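Long-range contact in cystalysin (Treponema denticola, PDB 1C7N), which belongs to the class I and II aminotransferase family and binds pyridoxal-5'-phosphate: residues 106-120 / 129-142. Residues are numbered along the deposited sequence; the frame is centred on the assembly and turned at random.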
# COMPACT_ATOMS: atom_id res chain seq x y z
N VAL A 106 12.47 10.49 -6.26
CA VAL A 106 13.63 11.18 -5.71
C VAL A 106 14.69 10.16 -5.30
O VAL A 106 15.87 10.30 -5.61
CB VAL A 106 13.25 12.02 -4.47
CG1 VAL A 106 14.49 12.64 -3.85
CG2 VAL A 106 12.25 13.10 -4.88
N ARG A 107 14.25 9.12 -4.61
CA ARG A 107 15.13 8.06 -4.15
C ARG A 107 15.96 7.44 -5.27
O ARG A 107 17.17 7.30 -5.16
CB ARG A 107 14.30 6.98 -3.46
CG ARG A 107 15.09 5.79 -2.93
CD ARG A 107 14.20 4.88 -2.08
NE ARG A 107 13.50 5.63 -1.04
CZ ARG A 107 12.21 5.95 -1.08
NH1 ARG A 107 11.45 5.59 -2.11
NH2 ARG A 107 11.67 6.66 -0.10
N GLU A 108 15.29 7.09 -6.37
CA GLU A 108 15.94 6.44 -7.49
C GLU A 108 16.73 7.30 -8.49
O GLU A 108 17.82 6.93 -8.89
CB GLU A 108 14.91 5.61 -8.26
CG GLU A 108 15.44 4.87 -9.48
CD GLU A 108 16.62 3.97 -9.17
OE1 GLU A 108 16.62 3.34 -8.09
OE2 GLU A 108 17.54 3.89 -10.00
N PHE A 109 16.19 8.45 -8.88
CA PHE A 109 16.87 9.27 -9.87
C PHE A 109 17.73 10.44 -9.39
O PHE A 109 18.16 11.26 -10.20
CB PHE A 109 15.86 9.73 -10.92
CG PHE A 109 15.13 8.59 -11.57
CD1 PHE A 109 13.94 8.10 -11.03
CD2 PHE A 109 15.66 7.95 -12.68
CE1 PHE A 109 13.30 6.99 -11.58
CE2 PHE A 109 15.04 6.84 -13.25
CZ PHE A 109 13.85 6.36 -12.70
N THR A 110 17.98 10.52 -8.09
CA THR A 110 18.83 11.57 -7.54
C THR A 110 19.61 10.98 -6.37
O THR A 110 19.30 9.88 -5.91
CB THR A 110 18.03 12.79 -7.02
OG1 THR A 110 17.24 12.40 -5.88
CG2 THR A 110 17.13 13.35 -8.10
N LYS A 111 20.62 11.70 -5.92
CA LYS A 111 21.44 11.26 -4.80
C LYS A 111 21.47 12.38 -3.78
O LYS A 111 21.18 13.53 -4.11
CB LYS A 111 22.86 10.96 -5.28
CG LYS A 111 23.54 12.15 -5.96
CD LYS A 111 24.99 11.84 -6.31
CE LYS A 111 25.63 12.98 -7.10
NZ LYS A 111 25.64 14.27 -6.35
N PRO A 112 21.81 12.08 -2.52
CA PRO A 112 21.85 13.15 -1.52
C PRO A 112 22.68 14.31 -2.04
O PRO A 112 23.73 14.11 -2.67
CB PRO A 112 22.48 12.46 -0.31
CG PRO A 112 21.95 11.06 -0.42
CD PRO A 112 22.12 10.77 -1.91
N GLY A 113 22.22 15.53 -1.80
CA GLY A 113 22.94 16.69 -2.27
C GLY A 113 22.40 17.21 -3.59
O GLY A 113 22.53 18.40 -3.89
N ASP A 114 21.80 16.33 -4.38
CA ASP A 114 21.22 16.73 -5.67
C ASP A 114 20.05 17.68 -5.45
O ASP A 114 19.36 17.61 -4.43
CB ASP A 114 20.72 15.51 -6.45
CG ASP A 114 21.84 14.69 -7.05
OD1 ASP A 114 21.53 13.69 -7.73
OD2 ASP A 114 23.02 15.05 -6.85
N GLY A 115 19.83 18.57 -6.41
CA GLY A 115 18.73 19.50 -6.29
C GLY A 115 17.52 19.06 -7.10
O GLY A 115 17.67 18.40 -8.13
N VAL A 116 16.34 19.39 -6.61
CA VAL A 116 15.08 19.08 -7.29
C VAL A 116 14.28 20.38 -7.33
O VAL A 116 14.05 21.01 -6.29
CB VAL A 116 14.26 18.01 -6.54
CG1 VAL A 116 12.89 17.85 -7.20
CG2 VAL A 116 15.00 16.69 -6.54
N ILE A 117 13.86 20.78 -8.53
CA ILE A 117 13.12 22.01 -8.70
C ILE A 117 11.61 21.85 -8.58
O ILE A 117 11.01 20.97 -9.21
CB ILE A 117 13.44 22.65 -10.07
CG1 ILE A 117 14.92 23.03 -10.12
CG2 ILE A 117 12.56 23.88 -10.29
CD1 ILE A 117 15.40 23.43 -11.50
N ILE A 118 11.01 22.71 -7.76
CA ILE A 118 9.57 22.73 -7.55
C ILE A 118 9.10 24.18 -7.67
O ILE A 118 9.84 25.12 -7.35
CB ILE A 118 9.18 22.22 -6.15
CG1 ILE A 118 9.90 23.03 -5.07
CG2 ILE A 118 9.48 20.72 -6.03
CD1 ILE A 118 9.34 22.82 -3.68
N ILE A 119 7.87 24.35 -8.15
CA ILE A 119 7.28 25.67 -8.31
C ILE A 119 6.39 25.91 -7.09
O ILE A 119 5.42 25.20 -6.86
CB ILE A 119 6.48 25.74 -9.63
CG1 ILE A 119 7.45 25.51 -10.80
CG2 ILE A 119 5.78 27.07 -9.76
CD1 ILE A 119 6.80 25.50 -12.17
N THR A 120 6.76 26.93 -6.30
CA THR A 120 6.07 27.25 -5.05
C THR A 120 5.27 28.55 -5.05
O THR A 120 5.48 29.43 -5.88
CB THR A 120 7.10 27.33 -3.92
OG1 THR A 120 8.00 28.41 -4.19
CG2 THR A 120 7.90 26.03 -3.83
N ALA A 129 9.23 15.11 0.37
CA ALA A 129 9.83 14.08 -0.48
C ALA A 129 11.28 14.38 -0.82
O ALA A 129 12.09 13.47 -1.02
CB ALA A 129 9.02 13.93 -1.75
N ILE A 130 11.60 15.67 -0.88
CA ILE A 130 12.94 16.10 -1.22
C ILE A 130 13.91 16.18 -0.04
O ILE A 130 14.84 15.38 0.04
CB ILE A 130 12.89 17.47 -1.94
CG1 ILE A 130 12.07 17.34 -3.23
CG2 ILE A 130 14.31 17.96 -2.26
CD1 ILE A 130 11.74 18.66 -3.90
N LYS A 131 13.69 17.12 0.88
CA LYS A 131 14.61 17.27 2.00
C LYS A 131 14.64 16.11 2.99
O LYS A 131 15.69 15.85 3.59
CB LYS A 131 14.35 18.59 2.74
CG LYS A 131 13.04 18.68 3.49
CD LYS A 131 13.00 19.99 4.28
CE LYS A 131 14.17 20.08 5.25
NZ LYS A 131 14.31 21.43 5.88
N ASN A 132 13.52 15.43 3.17
CA ASN A 132 13.48 14.30 4.10
C ASN A 132 14.42 13.19 3.63
O ASN A 132 14.80 12.32 4.41
CB ASN A 132 12.05 13.76 4.23
CG ASN A 132 11.19 14.62 5.14
OD1 ASN A 132 11.52 15.78 5.41
ND2 ASN A 132 10.09 14.06 5.62
N GLN A 133 14.79 13.22 2.35
CA GLN A 133 15.71 12.22 1.80
C GLN A 133 17.06 12.89 1.55
O GLN A 133 17.89 12.39 0.79
CB GLN A 133 15.15 11.61 0.52
CG GLN A 133 13.81 10.90 0.71
CD GLN A 133 13.45 10.00 -0.46
OE1 GLN A 133 14.09 8.97 -0.68
NE2 GLN A 133 12.42 10.38 -1.20
N GLU A 134 17.24 14.04 2.19
CA GLU A 134 18.45 14.84 2.11
C GLU A 134 18.86 15.34 0.73
O GLU A 134 20.05 15.41 0.41
CB GLU A 134 19.62 14.09 2.77
CG GLU A 134 19.32 13.68 4.21
CD GLU A 134 20.55 13.21 4.96
OE1 GLU A 134 20.39 12.65 6.07
OE2 GLU A 134 21.68 13.41 4.45
N ARG A 135 17.87 15.66 -0.10
CA ARG A 135 18.15 16.23 -1.42
C ARG A 135 17.93 17.72 -1.19
O ARG A 135 17.46 18.12 -0.13
CB ARG A 135 17.17 15.70 -2.47
CG ARG A 135 17.63 14.45 -3.22
CD ARG A 135 17.84 13.23 -2.32
NE ARG A 135 17.98 12.01 -3.12
CZ ARG A 135 18.20 10.79 -2.64
NH1 ARG A 135 18.32 10.60 -1.33
NH2 ARG A 135 18.29 9.76 -3.46
N LYS A 136 18.27 18.56 -2.17
CA LYS A 136 18.09 19.99 -1.98
C LYS A 136 16.85 20.54 -2.68
O LYS A 136 16.67 20.36 -3.88
CB LYS A 136 19.33 20.75 -2.47
CG LYS A 136 20.66 20.24 -1.91
CD LYS A 136 20.61 20.04 -0.40
CE LYS A 136 20.27 21.33 0.34
NZ LYS A 136 20.15 21.09 1.81
N ILE A 137 16.00 21.22 -1.92
CA ILE A 137 14.79 21.81 -2.47
C ILE A 137 15.15 23.10 -3.21
O ILE A 137 15.62 24.05 -2.59
CB ILE A 137 13.77 22.15 -1.36
CG1 ILE A 137 13.37 20.87 -0.62
CG2 ILE A 137 12.55 22.82 -1.96
CD1 ILE A 137 12.45 21.11 0.56
N ILE A 138 14.94 23.11 -4.52
CA ILE A 138 15.23 24.29 -5.33
C ILE A 138 13.91 24.96 -5.69
O ILE A 138 13.15 24.45 -6.52
CB ILE A 138 15.99 23.92 -6.62
CG1 ILE A 138 17.20 23.04 -6.29
CG2 ILE A 138 16.48 25.18 -7.33
CD1 ILE A 138 18.18 23.68 -5.33
N GLU A 139 13.64 26.10 -5.06
CA GLU A 139 12.39 26.81 -5.29
C GLU A 139 12.36 27.82 -6.43
O GLU A 139 13.24 28.67 -6.55
CB GLU A 139 11.97 27.52 -4.00
CG GLU A 139 11.75 26.59 -2.83
CD GLU A 139 11.49 27.34 -1.54
OE1 GLU A 139 10.53 28.13 -1.50
OE2 GLU A 139 12.26 27.15 -0.58
N CYS A 140 11.33 27.70 -7.26
CA CYS A 140 11.13 28.62 -8.37
C CYS A 140 9.76 29.23 -8.10
O CYS A 140 8.76 28.86 -8.72
CB CYS A 140 11.14 27.86 -9.70
SG CYS A 140 11.21 28.93 -11.15
N GLU A 141 9.73 30.17 -7.16
CA GLU A 141 8.51 30.84 -6.74
C GLU A 141 7.62 31.37 -7.86
O GLU A 141 8.09 31.94 -8.84
CB GLU A 141 8.86 31.98 -5.78
CG GLU A 141 7.66 32.66 -5.14
CD GLU A 141 7.05 31.85 -4.01
OE1 GLU A 141 5.94 32.21 -3.56
OE2 GLU A 141 7.67 30.86 -3.57
N LEU A 142 6.32 31.17 -7.70
CA LEU A 142 5.33 31.63 -8.67
C LEU A 142 5.20 33.15 -8.57
O LEU A 142 5.36 33.73 -7.49
CB LEU A 142 3.97 31.00 -8.39
CG LEU A 142 3.74 29.54 -8.77
CD1 LEU A 142 2.50 29.02 -8.06
CD2 LEU A 142 3.60 29.41 -10.28
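NE and NH2 of Arg135 hold Thr110 by its hydroxyl and its carbonyl: NE meets Thr110 OG1 at 2.9 Å, nearly straight (164°) and close to the guanidinium plane, while NH2 reaches Thr110 O at 2.7 Å from above the carbonyl plane. A bend at chi2 (62°) brings the guanidinium up to Thr110, and NH1 bonds back in plane to Gln133 O, 2.8 Å away. With bonds from all three nitrogens, the group's rotation is fixed; Pro112 N lies over the centre of one face, and the aliphatic part slides along Val106 CG1. Thr110 OG1 in turn donates to Val106 O.

The strands form a parallel ladder. Lys136 N donates to Asp114 O (2.7 Å, 176°), and the alternation continues through Val116, Ile138 and Ile118 to Cys140. Beyond it, Leu142 N bonds Thr120 O, and Thr120 OG1 donates to Glu141 OE2 at 2.5 Å, from above the carboxylate plane.

On the face bearing Val116 and Ile118, Ile130 CD1 packs 3.6 Å from Val116 CG1 and also touches Ile118 CG2. On the other face, Ile117 and Ile138 pack with CG1 3.8 Å from CB, both meeting Leu159.

The contact joins the elements of a beta-alpha-beta unit at the sheet edge, strand 136-139 being outermost within the chain. Backbone bonding secures that strand, whereas one buried arginine ties the Schellman motif closing helix 125-131, with Glu134 as C-prime residue, to Thr110 in the loop following helix 98-109.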